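Local coordinates for beta-lactamase (Burkholderia cenocepacia, PDB 5E2G), which probably hydrolyses beta-lactams to substituted beta-amino acids, as a member of the class C beta-lactamase family, at residues Ala69-Asp74 with Lys162-Asp167; Gln174-Ala179 with Pro244-Ala249; Ile334-Asn339 with Val348-Arg353. All blocks are in the same frame, centred on the assembly; numbering follows the deposited sequence.

Contact 1. Residues Ala69-Asp74 with Lys162-Asp167; sequences ATLASD and KAMHQD
Met-164, present as selenomethionine, lies across Leu-71 and ends beside Asp-74, joining helix 150-164 to helix 64-77 in the helical part of the serine beta-lactamase fold. It is the residue of 162-167 that makes the contact, and its CB is directed at the other helix. Its CG stands beside the backbone N, and the chain then runs out nearly straight to SE before bending at chi3 (84°). SE rests on the branch point of Leu-71, 3.9 Å from CG, and is 4.0 Å from Leu-71 CD1, the two side chains passing at a slant. Leu-71 is brought there by its own first torsion, which sets CG anti to N (chi1 -174°) although its CA-CB bond does not aim at Met-164. Beyond SE, the bend brings methyl CE to 4.0 Å from Asp-74 OD2, the two side chains crossing at about a right angle. This is van der Waals packing; the same OD2 is held by salt bridges to Arg-245 and Arg-175. Those two partners pay for burying the carboxylate and would tend to stabilise its negative charge. Arg-175, on helix 168-180, also packs on Met-164, while Leu-171 of that helix covers Leu-71. After Met-164 comes a Schellman motif, His-165 taking positive phi with bonds back into the last helical turn; one of them joins His-165 N to Lys-162 O at 3.2 Å. Gln-166 follows in extended conformation and folds its amide back, OE1 accepting Asp-167 N at 2.8 Å. Asp-167 is the N-cap of the next helix: its side chain caps a backbone N just beyond the segment, and its OD2 is hydrogen-bonded to Thr-170 OG1.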
ATOM      1  N   ALA A  69       0.707   7.585   2.431  1.00 15.15           N
ATOM      2  CA  ALA A  69       2.072   8.028   2.705  1.00 13.98           C
ATOM      3  C   ALA A  69       2.534   9.060   1.685  1.00 15.07           C
ATOM      4  O   ALA A  69       3.222  10.024   2.033  1.00 14.42           O
ATOM      5  CB  ALA A  69       3.018   6.829   2.712  1.00 12.70           C
ATOM      6  N   THR A  70       2.166   8.876   0.416  1.00 17.29           N
ATOM      7  CA  THR A  70       2.551   9.836  -0.608  1.00 11.51           C
ATOM      8  C   THR A  70       1.923  11.194  -0.344  1.00 14.58           C
ATOM      9  O   THR A  70       2.575  12.233  -0.502  1.00 16.09           O
ATOM     10  CB  THR A  70       2.147   9.315  -1.983  1.00 13.32           C
ATOM     11  OG1 THR A  70       2.770   8.046  -2.199  1.00 16.46           O
ATOM     12  CG2 THR A  70       2.583  10.280  -3.077  1.00 13.27           C
ATOM     13  N   LEU A  71       0.651  11.204   0.060  1.00 15.30           N
ATOM     14  CA  LEU A  71      -0.022  12.455   0.388  1.00 15.78           C
ATOM     15  C   LEU A  71       0.668  13.166   1.547  1.00 16.17           C
ATOM     16  O   LEU A  71       0.889  14.384   1.499  1.00 14.01           O
ATOM     17  CB  LEU A  71      -1.486  12.182   0.721  1.00 12.13           C
ATOM     18  CG  LEU A  71      -2.321  13.435   0.947  1.00 13.92           C
ATOM     19  CD1 LEU A  71      -2.622  14.116  -0.375  1.00 12.99           C
ATOM     20  CD2 LEU A  71      -3.588  13.087   1.706  1.00 18.03           C
ATOM     21  N   ALA A  72       1.016  12.413   2.600  1.00 15.66           N
ATOM     22  CA  ALA A  72       1.698  12.995   3.751  1.00 14.16           C
ATOM     23  C   ALA A  72       3.065  13.517   3.357  1.00 15.15           C
ATOM     24  O   ALA A  72       3.499  14.571   3.833  1.00 17.88           O
ATOM     25  CB  ALA A  72       1.821  11.964   4.870  1.00 13.58           C
ATOM     26  N   SER A  73       3.754  12.785   2.484  1.00 14.40           N
ATOM     27  CA  SER A  73       5.038  13.226   1.961  1.00 13.77           C
ATOM     28  C   SER A  73       4.882  14.512   1.161  1.00 17.57           C
ATOM     29  O   SER A  73       5.733  15.408   1.230  1.00 18.82           O
ATOM     30  CB  SER A  73       5.637  12.105   1.109  1.00 11.87           C
ATOM     31  OG  SER A  73       6.957  12.388   0.714  1.00 15.35           O
ATOM     32  N   ASP A  74       3.784  14.641   0.420  1.00 17.39           N
ATOM     33  CA  ASP A  74       3.562  15.871  -0.328  1.00 20.05           C
ATOM     34  C   ASP A  74       3.309  17.056   0.600  1.00 23.62           C
ATOM     35  O   ASP A  74       3.874  18.136   0.401  1.00 27.38           O
ATOM     36  CB  ASP A  74       2.406  15.704  -1.297  1.00 18.76           C
ATOM     37  CG  ASP A  74       2.269  16.892  -2.194  1.00 19.92           C
ATOM     38  OD1 ASP A  74       3.055  16.982  -3.166  1.00 20.94           O
ATOM     39  OD2 ASP A  74       1.377  17.733  -1.937  1.00 21.81           O
ATOM     40  N   LYS A 162      -5.821  17.034   8.317  1.00 15.64           N
ATOM     41  CA  LYS A 162      -5.867  18.182   9.221  1.00 15.96           C
ATOM     42  C   LYS A 162      -4.859  19.245   8.803  1.00 22.01           C
ATOM     43  O   LYS A 162      -5.198  20.425   8.667  1.00 19.06           O
ATOM     44  CB  LYS A 162      -5.584  17.742  10.659  1.00 16.34           C
ATOM     45  CG  LYS A 162      -6.775  17.217  11.404  1.00 18.73           C
ATOM     46  CD  LYS A 162      -7.704  18.334  11.830  1.00 19.46           C
ATOM     47  CE  LYS A 162      -8.879  17.780  12.587  1.00 21.23           C
ATOM     48  NZ  LYS A 162      -9.813  18.847  12.985  1.00 20.99           N
ATOM     49  N   ALA A 163      -3.610  18.830   8.589  1.00 14.65           N
ATOM     50  CA  ALA A 163      -2.557  19.765   8.215  1.00 19.15           C
ATOM     51  C   ALA A 163      -2.821  20.406   6.859  1.00 22.54           C
ATOM     52  O   ALA A 163      -2.476  21.575   6.652  1.00 23.50           O
ATOM     53  CB  ALA A 163      -1.206  19.047   8.213  1.00 16.35           C
HETATM   54  N   MSE A 164      -3.438  19.680   5.930  1.00 20.53           N
HETATM   55  CA  MSE A 164      -3.665  20.219   4.590  1.00 17.72           C
HETATM   56  C   MSE A 164      -4.993  20.957   4.435  1.00 17.20           C
HETATM   57  O   MSE A 164      -5.332  21.394   3.341  1.00 18.51           O
HETATM   58  CB  MSE A 164      -3.576  19.101   3.559  1.00 18.54           C
HETATM   59  CG  MSE A 164      -2.204  18.456   3.514  1.00 21.28           C
HETATM   60 SE   MSE A 164      -2.034  17.162   2.081  0.73 28.02          SE
HETATM   61  CE  MSE A 164      -1.584  18.398   0.631  1.00 21.08           C
ATOM     62  N   HIS A 165      -5.736  21.093   5.533  1.00 17.45           N
ATOM     63  CA  HIS A 165      -6.971  21.874   5.555  1.00 15.99           C
ATOM     64  C   HIS A 165      -7.983  21.329   4.553  1.00 19.13           C
ATOM     65  O   HIS A 165      -8.586  22.079   3.779  1.00 18.60           O
ATOM     66  CB  HIS A 165      -6.692  23.351   5.280  1.00 16.14           C
ATOM     67  CG  HIS A 165      -5.473  23.861   5.968  1.00 25.34           C
ATOM     68  ND1 HIS A 165      -5.433  24.100   7.324  1.00 26.89           N
ATOM     69  CD2 HIS A 165      -4.240  24.159   5.494  1.00 26.37           C
ATOM     70  CE1 HIS A 165      -4.230  24.535   7.656  1.00 29.54           C
ATOM     71  NE2 HIS A 165      -3.488  24.579   6.562  1.00 30.44           N
ATOM     72  N   GLN A 166      -8.175  20.010   4.570  1.00 16.13           N
ATOM     73  CA  GLN A 166      -9.130  19.419   3.646  1.00 16.47           C
ATOM     74  C   GLN A 166      -9.664  18.106   4.208  1.00 16.61           C
ATOM     75  O   GLN A 166      -9.076  17.500   5.108  1.00 16.30           O
ATOM     76  CB  GLN A 166      -8.498  19.222   2.262  1.00 16.04           C
ATOM     77  CG  GLN A 166      -9.462  18.752   1.174  1.00 16.50           C
ATOM     78  CD  GLN A 166     -10.677  19.656   1.005  1.00 17.40           C
ATOM     79  OE1 GLN A 166     -11.735  19.427   1.589  1.00 18.01           O
ATOM     80  NE2 GLN A 166     -10.531  20.677   0.181  1.00 22.77           N
ATOM     81  N   ASP A 167     -10.839  17.733   3.695  1.00 17.22           N
ATOM     82  CA  ASP A 167     -11.400  16.395   3.809  1.00 17.40           C
ATOM     83  C   ASP A 167     -10.427  15.360   3.251  1.00 16.62           C
ATOM     84  O   ASP A 167      -9.785  15.586   2.223  1.00 16.20           O
ATOM     85  CB  ASP A 167     -12.732  16.385   3.042  1.00 21.10           C
ATOM     86  CG  ASP A 167     -13.390  15.021   2.969  1.00 20.39           C
ATOM     87  OD1 ASP A 167     -13.942  14.557   3.992  1.00 19.89           O
ATOM     88  OD2 ASP A 167     -13.410  14.443   1.860  1.00 18.39           O
TER

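Contact 2. Residues Gln174-Ala179 with Pro244-Ala249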
ATOM      1  N   GLN A 174      -9.365  14.368  -5.556  0.57 18.87           N
ATOM      2  CA  GLN A 174      -9.254  15.618  -6.297  0.57 18.90           C
ATOM      3  C   GLN A 174      -7.831  16.150  -6.365  0.57 20.35           C
ATOM      4  O   GLN A 174      -7.593  17.150  -7.049  0.57 21.89           O
ATOM      5  CB  GLN A 174     -10.167  16.690  -5.684  0.57 18.99           C
ATOM      6  CG  GLN A 174     -11.605  16.252  -5.471  0.57 21.11           C
ATOM      7  CD  GLN A 174     -12.278  15.789  -6.752  0.57 22.86           C
ATOM      8  OE1 GLN A 174     -11.997  16.299  -7.840  0.57 22.95           O
ATOM      9  NE2 GLN A 174     -13.168  14.813  -6.630  0.57 23.42           N
ATOM     10  N   ARG A 175      -6.887  15.516  -5.669  1.00 19.76           N
ATOM     11  CA  ARG A 175      -5.514  15.995  -5.620  1.00 16.36           C
ATOM     12  C   ARG A 175      -4.563  14.890  -6.039  1.00 14.96           C
ATOM     13  O   ARG A 175      -3.982  14.955  -7.121  1.00 17.37           O
ATOM     14  CB  ARG A 175      -5.177  16.485  -4.214  1.00 21.15           C
ATOM     15  CG  ARG A 175      -4.071  17.513  -4.117  1.00 29.90           C
ATOM     16  CD  ARG A 175      -3.647  17.821  -2.646  1.00 33.61           C
ATOM     17  NE  ARG A 175      -2.284  18.345  -2.519  1.00 31.09           N
ATOM     18  CZ  ARG A 175      -1.898  19.566  -2.881  1.00 30.67           C
ATOM     19  NH1 ARG A 175      -2.769  20.413  -3.416  1.00 27.63           N
ATOM     20  NH2 ARG A 175      -0.632  19.933  -2.722  1.00 30.39           N
ATOM     21  N   LEU A 176      -4.402  13.862  -5.203  1.00 15.90           N
ATOM     22  CA  LEU A 176      -3.348  12.877  -5.440  1.00 14.10           C
ATOM     23  C   LEU A 176      -3.604  12.067  -6.707  1.00 17.53           C
ATOM     24  O   LEU A 176      -2.754  12.022  -7.603  1.00 17.04           O
ATOM     25  CB  LEU A 176      -3.203  11.949  -4.232  1.00 19.16           C
ATOM     26  CG  LEU A 176      -2.096  10.899  -4.386  1.00 19.64           C
ATOM     27  CD1 LEU A 176      -0.743  11.572  -4.494  1.00 21.31           C
ATOM     28  CD2 LEU A 176      -2.085   9.874  -3.265  1.00 19.07           C
ATOM     29  N   PHE A 177      -4.766  11.403  -6.789  1.00 14.81           N
ATOM     30  CA  PHE A 177      -5.048  10.500  -7.906  1.00 15.22           C
ATOM     31  C   PHE A 177      -4.962  11.193  -9.258  1.00 15.83           C
ATOM     32  O   PHE A 177      -4.258  10.680 -10.142  1.00 16.32           O
ATOM     33  CB  PHE A 177      -6.423   9.846  -7.723  1.00 15.59           C
ATOM     34  CG  PHE A 177      -6.564   9.018  -6.468  1.00 18.93           C
ATOM     35  CD1 PHE A 177      -5.452   8.562  -5.768  1.00 14.52           C
ATOM     36  CD2 PHE A 177      -7.827   8.688  -5.996  1.00 19.30           C
ATOM     37  CE1 PHE A 177      -5.596   7.800  -4.631  1.00 14.26           C
ATOM     38  CE2 PHE A 177      -7.977   7.927  -4.858  1.00 16.97           C
ATOM     39  CZ  PHE A 177      -6.863   7.482  -4.176  1.00 17.58           C
ATOM     40  N   PRO A 178      -5.623  12.336  -9.497  1.00 18.52           N
ATOM     41  CA  PRO A 178      -5.463  12.990 -10.806  1.00 18.20           C
ATOM     42  C   PRO A 178      -4.055  13.480 -11.074  1.00 16.80           C
ATOM     43  O   PRO A 178      -3.673  13.604 -12.242  1.00 19.07           O
ATOM     44  CB  PRO A 178      -6.457  14.161 -10.747  1.00 20.58           C
ATOM     45  CG  PRO A 178      -6.706  14.383  -9.313  1.00 20.95           C
ATOM     46  CD  PRO A 178      -6.607  13.046  -8.663  1.00 19.07           C
ATOM     47  N   ALA A 179      -3.262  13.762 -10.043  1.00 16.08           N
ATOM     48  CA  ALA A 179      -1.904  14.218 -10.294  1.00 15.96           C
ATOM     49  C   ALA A 179      -0.986  13.095 -10.746  1.00 17.50           C
ATOM     50  O   ALA A 179       0.060  13.371 -11.340  1.00 20.53           O
ATOM     51  CB  ALA A 179      -1.337  14.859  -9.053  1.00 17.40           C
ATOM     52  N   PRO A 244       6.964  18.562 -10.159  1.00 26.61           N
ATOM     53  CA  PRO A 244       8.176  18.407  -9.333  1.00 24.76           C
ATOM     54  C   PRO A 244       7.917  18.177  -7.854  1.00 23.70           C
ATOM     55  O   PRO A 244       8.623  17.360  -7.248  1.00 21.26           O
ATOM     56  CB  PRO A 244       8.934  19.721  -9.574  1.00 27.37           C
ATOM     57  CG  PRO A 244       7.926  20.662 -10.142  1.00 29.18           C
ATOM     58  CD  PRO A 244       6.991  19.813 -10.932  1.00 30.01           C
ATOM     59  N   ARG A 245       6.944  18.873  -7.246  1.00 23.40           N
ATOM     60  CA  ARG A 245       6.692  18.682  -5.815  1.00 21.79           C
ATOM     61  C   ARG A 245       6.210  17.266  -5.524  1.00 20.08           C
ATOM     62  O   ARG A 245       6.694  16.613  -4.591  1.00 20.13           O
ATOM     63  CB  ARG A 245       5.676  19.703  -5.297  1.00 22.00           C
ATOM     64  CG  ARG A 245       5.251  19.470  -3.838  1.00 20.24           C
ATOM     65  CD  ARG A 245       4.265  20.535  -3.344  1.00 21.81           C
ATOM     66  NE  ARG A 245       3.573  20.144  -2.111  1.00 23.90           N
ATOM     67  CZ  ARG A 245       2.566  20.825  -1.557  1.00 26.12           C
ATOM     68  NH1 ARG A 245       2.110  21.934  -2.133  1.00 27.91           N
ATOM     69  NH2 ARG A 245       2.010  20.395  -0.433  1.00 21.10           N
ATOM     70  N   LEU A 246       5.257  16.767  -6.310  1.00 19.71           N
ATOM     71  CA  LEU A 246       4.808  15.398  -6.097  1.00 19.53           C
ATOM     72  C   LEU A 246       5.913  14.398  -6.403  1.00 17.63           C
ATOM     73  O   LEU A 246       6.043  13.392  -5.701  1.00 16.46           O
ATOM     74  CB  LEU A 246       3.568  15.097  -6.931  1.00 15.40           C
ATOM     75  CG  LEU A 246       3.064  13.663  -6.758  1.00 14.83           C
ATOM     76  CD1 LEU A 246       2.814  13.315  -5.302  1.00 14.28           C
ATOM     77  CD2 LEU A 246       1.831  13.385  -7.580  1.00 19.07           C
ATOM     78  N   GLN A 247       6.727  14.655  -7.430  1.00 19.15           N
ATOM     79  CA  GLN A 247       7.786  13.707  -7.762  1.00 17.45           C
ATOM     80  C   GLN A 247       8.773  13.567  -6.615  1.00 17.01           C
ATOM     81  O   GLN A 247       9.129  12.449  -6.228  1.00 16.17           O
ATOM     82  CB  GLN A 247       8.520  14.130  -9.026  1.00 18.53           C
ATOM     83  CG  GLN A 247       9.527  13.085  -9.478  1.00 16.27           C
ATOM     84  CD  GLN A 247       8.862  11.819  -9.995  1.00 20.02           C
ATOM     85  OE1 GLN A 247       8.504  11.732 -11.172  1.00 26.58           O
ATOM     86  NE2 GLN A 247       8.686  10.834  -9.119  1.00 21.07           N
ATOM     87  N   ARG A 248       9.238  14.699  -6.067  1.00 17.40           N
ATOM     88  CA  ARG A 248      10.066  14.656  -4.863  1.00 18.30           C
ATOM     89  C   ARG A 248       9.340  13.954  -3.724  1.00 18.13           C
ATOM     90  O   ARG A 248       9.922  13.104  -3.036  1.00 17.14           O
ATOM     91  CB  ARG A 248      10.464  16.067  -4.437  1.00 21.62           C
ATOM     92  CG  ARG A 248      11.274  16.820  -5.480  1.00 33.31           C
ATOM     93  CD  ARG A 248      11.889  18.104  -4.925  1.00 42.43           C
ATOM     94  NE  ARG A 248      10.888  19.103  -4.540  1.00 47.57           N
ATOM     95  CZ  ARG A 248      10.473  20.097  -5.324  1.00 47.73           C
ATOM     96  NH1 ARG A 248      10.973  20.231  -6.546  1.00 45.76           N
ATOM     97  NH2 ARG A 248       9.557  20.955  -4.885  1.00 48.58           N
ATOM     98  N   ALA A 249       8.059  14.288  -3.521  1.00 17.64           N
ATOM     99  CA  ALA A 249       7.281  13.656  -2.462  1.00 17.03           C
ATOM    100  C   ALA A 249       7.260  12.146  -2.627  1.00 17.90           C
ATOM    101  O   ALA A 249       7.432  11.407  -1.651  1.00 19.53           O
ATOM    102  CB  ALA A 249       5.857  14.205  -2.452  1.00 15.68           C
TER
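Arg-245 NH2, which is salt-bridged to both Glu-80 OE2 and Asp-74 OD2, lies 3.5 Å from Arg-175 NH2 across the contact. Arg-175 NH2 makes its own salt bridge to the same Asp-74 oxygen, so both guanidinium groups meet at Asp-74, and Glu-80 adds a second partner for Arg-245; the carboxylates probably offset their like charge. Their planes are turned 58° apart. Arg-175 presents an edge, its NH2 standing over one face of Arg-245 and displaced toward the rim, 3.4 Å from Arg-245 NH1. Both chains are extended from CG to NE and cross at about a right angle, which lets two arginines from different helices converge on one spot. A bound thiocyanate sits about 4 Å from the Arg-175 side chain.

Next to the arginines the contact is apolar, a nearly perpendicular helix crossing (-87°) in the helical part of the beta-lactamase fold, with segment axes 11.7 Å apart. Leu-246 is directed at helix 168-180, and its two methyls divide the work. CD1 meets Leu-176 CD1 at 4.0 Å, the side chains crossing squarely, whereas CD2 packs on Ala-179 CB at 3.8 Å. With CG anti to its N (chi1 -179°), Leu-176 swings its methyl over to Leu-246, and Thr-70 of helix 64-77 touches both leucines. Helix 168-180 is irregular here: a wider pi-type turn spans 174-176, and Pro-178 has no N-H to give to the preceding turn. The backbone recovers at Ala-179, whose N is bonded to Arg-175 O at 3.2 Å.

Contact 3. Residues Ile334-Asn339 with Val348-Arg353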
ATOM      1  N   ILE A 334       5.921  -4.977 -10.880  1.00 18.13           N
ATOM      2  CA  ILE A 334       4.747  -5.838 -11.009  1.00 16.56           C
ATOM      3  C   ILE A 334       3.653  -5.356 -10.065  1.00 19.01           C
ATOM      4  O   ILE A 334       3.930  -4.871  -8.962  1.00 21.70           O
ATOM      5  CB  ILE A 334       5.078  -7.324 -10.732  1.00 18.40           C
ATOM      6  CG1 ILE A 334       3.873  -8.219 -11.036  1.00 19.67           C
ATOM      7  CG2 ILE A 334       5.489  -7.530  -9.296  1.00 17.61           C
ATOM      8  CD1 ILE A 334       4.196  -9.710 -11.070  1.00 20.76           C
ATOM      9  N   VAL A 335       2.406  -5.497 -10.511  1.00 17.56           N
ATOM     10  CA  VAL A 335       1.210  -5.288  -9.706  1.00 16.79           C
ATOM     11  C   VAL A 335       0.355  -6.544  -9.824  1.00 15.96           C
ATOM     12  O   VAL A 335       0.098  -7.013 -10.936  1.00 16.45           O
ATOM     13  CB  VAL A 335       0.432  -4.041 -10.179  1.00 18.92           C
ATOM     14  CG1 VAL A 335      -0.935  -3.978  -9.554  1.00 23.50           C
ATOM     15  CG2 VAL A 335       1.230  -2.793  -9.877  1.00 16.82           C
HETATM   16  N   MSE A 336      -0.058  -7.106  -8.695  1.00 16.57           N
HETATM   17  CA  MSE A 336      -0.902  -8.289  -8.729  1.00 16.26           C
HETATM   18  C   MSE A 336      -2.180  -8.064  -7.949  1.00 16.23           C
HETATM   19  O   MSE A 336      -2.133  -7.815  -6.752  1.00 19.86           O
HETATM   20  CB  MSE A 336      -0.165  -9.499  -8.165  1.00 28.41           C
HETATM   21  CG  MSE A 336       1.136  -9.825  -8.872  1.00 32.44           C
HETATM   22 SE   MSE A 336       2.208 -11.179  -7.928  0.79 31.18          SE
HETATM   23  CE  MSE A 336       0.804 -12.486  -7.592  1.00 28.57           C
ATOM     24  N   LEU A 337      -3.325  -8.158  -8.615  1.00 17.96           N
ATOM     25  CA  LEU A 337      -4.617  -7.959  -7.976  1.00 19.25           C
ATOM     26  C   LEU A 337      -5.456  -9.204  -8.182  1.00 19.16           C
ATOM     27  O   LEU A 337      -5.593  -9.676  -9.310  1.00 21.72           O
ATOM     28  CB  LEU A 337      -5.351  -6.739  -8.539  1.00 19.39           C
ATOM     29  CG  LEU A 337      -4.528  -5.487  -8.824  1.00 20.04           C
ATOM     30  CD1 LEU A 337      -5.419  -4.403  -9.368  1.00 21.36           C
ATOM     31  CD2 LEU A 337      -3.856  -5.018  -7.580  1.00 19.62           C
ATOM     32  N   ALA A 338      -6.018  -9.727  -7.099  1.00 19.76           N
ATOM     33  CA  ALA A 338      -6.821 -10.938  -7.161  1.00 18.97           C
ATOM     34  C   ALA A 338      -8.052 -10.756  -6.293  1.00 19.56           C
ATOM     35  O   ALA A 338      -7.963 -10.220  -5.186  1.00 18.81           O
ATOM     36  CB  ALA A 338      -6.024 -12.160  -6.698  1.00 18.97           C
ATOM     37  N   ASN A 339      -9.205 -11.194  -6.800  1.00 19.90           N
ATOM     38  CA  ASN A 339     -10.423 -11.145  -5.993  1.00 24.43           C
ATOM     39  C   ASN A 339     -10.637 -12.436  -5.219  1.00 27.04           C
ATOM     40  O   ASN A 339     -11.748 -12.958  -5.128  1.00 28.69           O
ATOM     41  CB  ASN A 339     -11.635 -10.799  -6.858  1.00 20.98           C
ATOM     42  CG  ASN A 339     -11.945 -11.854  -7.885  1.00 29.02           C
ATOM     43  OD1 ASN A 339     -11.100 -12.685  -8.206  1.00 35.47           O
ATOM     44  ND2 ASN A 339     -13.165 -11.828  -8.417  1.00 22.72           N
ATOM     45  N   VAL A 348       4.646 -13.333  -3.423  1.00 19.95           N
ATOM     46  CA  VAL A 348       6.056 -12.964  -3.440  1.00 15.94           C
ATOM     47  C   VAL A 348       6.814 -13.841  -4.426  1.00 23.05           C
ATOM     48  O   VAL A 348       7.576 -13.343  -5.263  1.00 18.43           O
ATOM     49  CB  VAL A 348       6.643 -13.058  -2.021  1.00 15.68           C
ATOM     50  CG1 VAL A 348       8.134 -12.855  -2.051  1.00 17.55           C
ATOM     51  CG2 VAL A 348       5.981 -12.043  -1.113  1.00 15.08           C
ATOM     52  N   LYS A 349       6.587 -15.159  -4.357  1.00 23.70           N
ATOM     53  CA  LYS A 349       7.334 -16.090  -5.197  1.00 22.99           C
ATOM     54  C   LYS A 349       7.060 -15.845  -6.672  1.00 25.58           C
ATOM     55  O   LYS A 349       7.984 -15.874  -7.493  1.00 28.01           O
ATOM     56  CB  LYS A 349       6.983 -17.531  -4.841  1.00 23.06           C
ATOM     57  CG  LYS A 349       7.426 -17.986  -3.472  1.00 31.15           C
ATOM     58  CD  LYS A 349       6.989 -19.418  -3.244  1.00 38.75           C
ATOM     59  CE  LYS A 349       6.632 -19.660  -1.791  1.00 42.07           C
ATOM     60  NZ  LYS A 349       5.776 -20.879  -1.656  1.00 43.64           N
ATOM     61  N   ALA A 350       5.795 -15.601  -7.027  1.00 23.51           N
ATOM     62  CA  ALA A 350       5.455 -15.368  -8.425  1.00 24.57           C
ATOM     63  C   ALA A 350       6.071 -14.069  -8.935  1.00 23.13           C
ATOM     64  O   ALA A 350       6.620 -14.028 -10.041  1.00 24.55           O
ATOM     65  CB  ALA A 350       3.936 -15.370  -8.589  1.00 25.87           C
ATOM     66  N   ALA A 351       6.004 -13.000  -8.141  1.00 19.65           N
ATOM     67  CA  ALA A 351       6.640 -11.751  -8.540  1.00 16.83           C
ATOM     68  C   ALA A 351       8.139 -11.936  -8.733  1.00 19.08           C
ATOM     69  O   ALA A 351       8.718 -11.441  -9.706  1.00 22.17           O
ATOM     70  CB  ALA A 351       6.361 -10.674  -7.495  1.00 15.98           C
ATOM     71  N   TYR A 352       8.783 -12.650  -7.812  1.00 17.05           N
ATOM     72  CA  TYR A 352      10.222 -12.862  -7.905  1.00 20.58           C
ATOM     73  C   TYR A 352      10.578 -13.642  -9.162  1.00 21.58           C
ATOM     74  O   TYR A 352      11.540 -13.306  -9.861  1.00 20.33           O
ATOM     75  CB  TYR A 352      10.713 -13.588  -6.653  1.00 22.27           C
ATOM     76  CG  TYR A 352      12.218 -13.618  -6.447  1.00 23.16           C
ATOM     77  CD1 TYR A 352      12.892 -12.517  -5.938  1.00 22.71           C
ATOM     78  CD2 TYR A 352      12.953 -14.764  -6.721  1.00 27.12           C
ATOM     79  CE1 TYR A 352      14.257 -12.545  -5.725  1.00 24.56           C
ATOM     80  CE2 TYR A 352      14.325 -14.805  -6.512  1.00 28.39           C
ATOM     81  CZ  TYR A 352      14.972 -13.692  -6.011  1.00 27.14           C
ATOM     82  OH  TYR A 352      16.336 -13.737  -5.804  1.00 29.06           O
ATOM     83  N   ARG A 353       9.807 -14.682  -9.475  1.00 24.07           N
ATOM     84  CA  ARG A 353      10.053 -15.435 -10.700  1.00 26.37           C
ATOM     85  C   ARG A 353       9.762 -14.589 -11.931  1.00 27.56           C
ATOM     86  O   ARG A 353      10.577 -14.530 -12.858  1.00 29.05           O
ATOM     87  CB  ARG A 353       9.205 -16.703 -10.712  1.00 29.22           C
ATOM     88  CG  ARG A 353       9.466 -17.613  -9.534  1.00 33.78           C
ATOM     89  CD  ARG A 353       8.609 -18.859  -9.609  1.00 42.01           C
ATOM     90  NE  ARG A 353       8.692 -19.678  -8.398  1.00 49.08           N
ATOM     91  CZ  ARG A 353       7.676 -19.880  -7.564  1.00 56.15           C
ATOM     92  NH1 ARG A 353       6.493 -19.324  -7.810  1.00 60.69           N
ATOM     93  NH2 ARG A 353       7.838 -20.643  -6.488  1.00 56.85           N
TER
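Strand 334-338 and helix 348-353 run roughly antiparallel, their directions 147° apart and their segment axes 9.7 Å from each other. The backbones come nearest at the start of the strand segment, where the CA atoms of Ile-334 and Ala-351 are 6.7 Å apart. The small side chain of Ala-351 suits this close approach. Ile-334 brings its branch methyl CG2 to Ala-351 CB at 3.7 Å, and its CD1 reaches Ala-351 CA at 4.1 Å. CG1 is anti to the backbone N (chi1 -173°), so that CG2 falls between N and the carbonyl carbon. The contact lays the C-terminal helix 344-357 on one face of the central antiparallel sheet, as in other serine beta-lactamases; alternation along the strand turns Val-335 and Leu-337 to the opposite face, against helix 226-235. Two residues on from Ile-334, selenomethionine Met-336 points to the same helix. Its SE lies 4.2 Å from Ala-351 CB, and its methyl CE is 4.4 Å from Ala-350 CB, bridging two successive alanines. Tyr-323, from neighbouring strand 321-327, packs on Ala-351 too.

In the fold
Contacts 1 and 2 adjoin, their centres 11 Å apart; helix 64-77, which carries one side of contact 1, also packs against both helices of contact 2. Asp-74 OD2 of contact 1 is 3.1 Å from Arg-175 NH2 of contact 2, and Ser-73 OG lies 2.6 Å from Ala-249 O in a probable hydrogen bond. The thiocyanate near Asp-74 and Arg-175 probably came from the crystallisation liquor. Helix 64-77 begins beside an SxxK pattern, Ser-62 and Lys-65, consistent with this family's active-site serine and lysine; contact 1 uses later turns of that helix. Contact 3, 30 Å from contact 1 and 26 Å from contact 2 between centres, lies where the C-terminal helix meets the central sheet, across the chain's centre from contact 1.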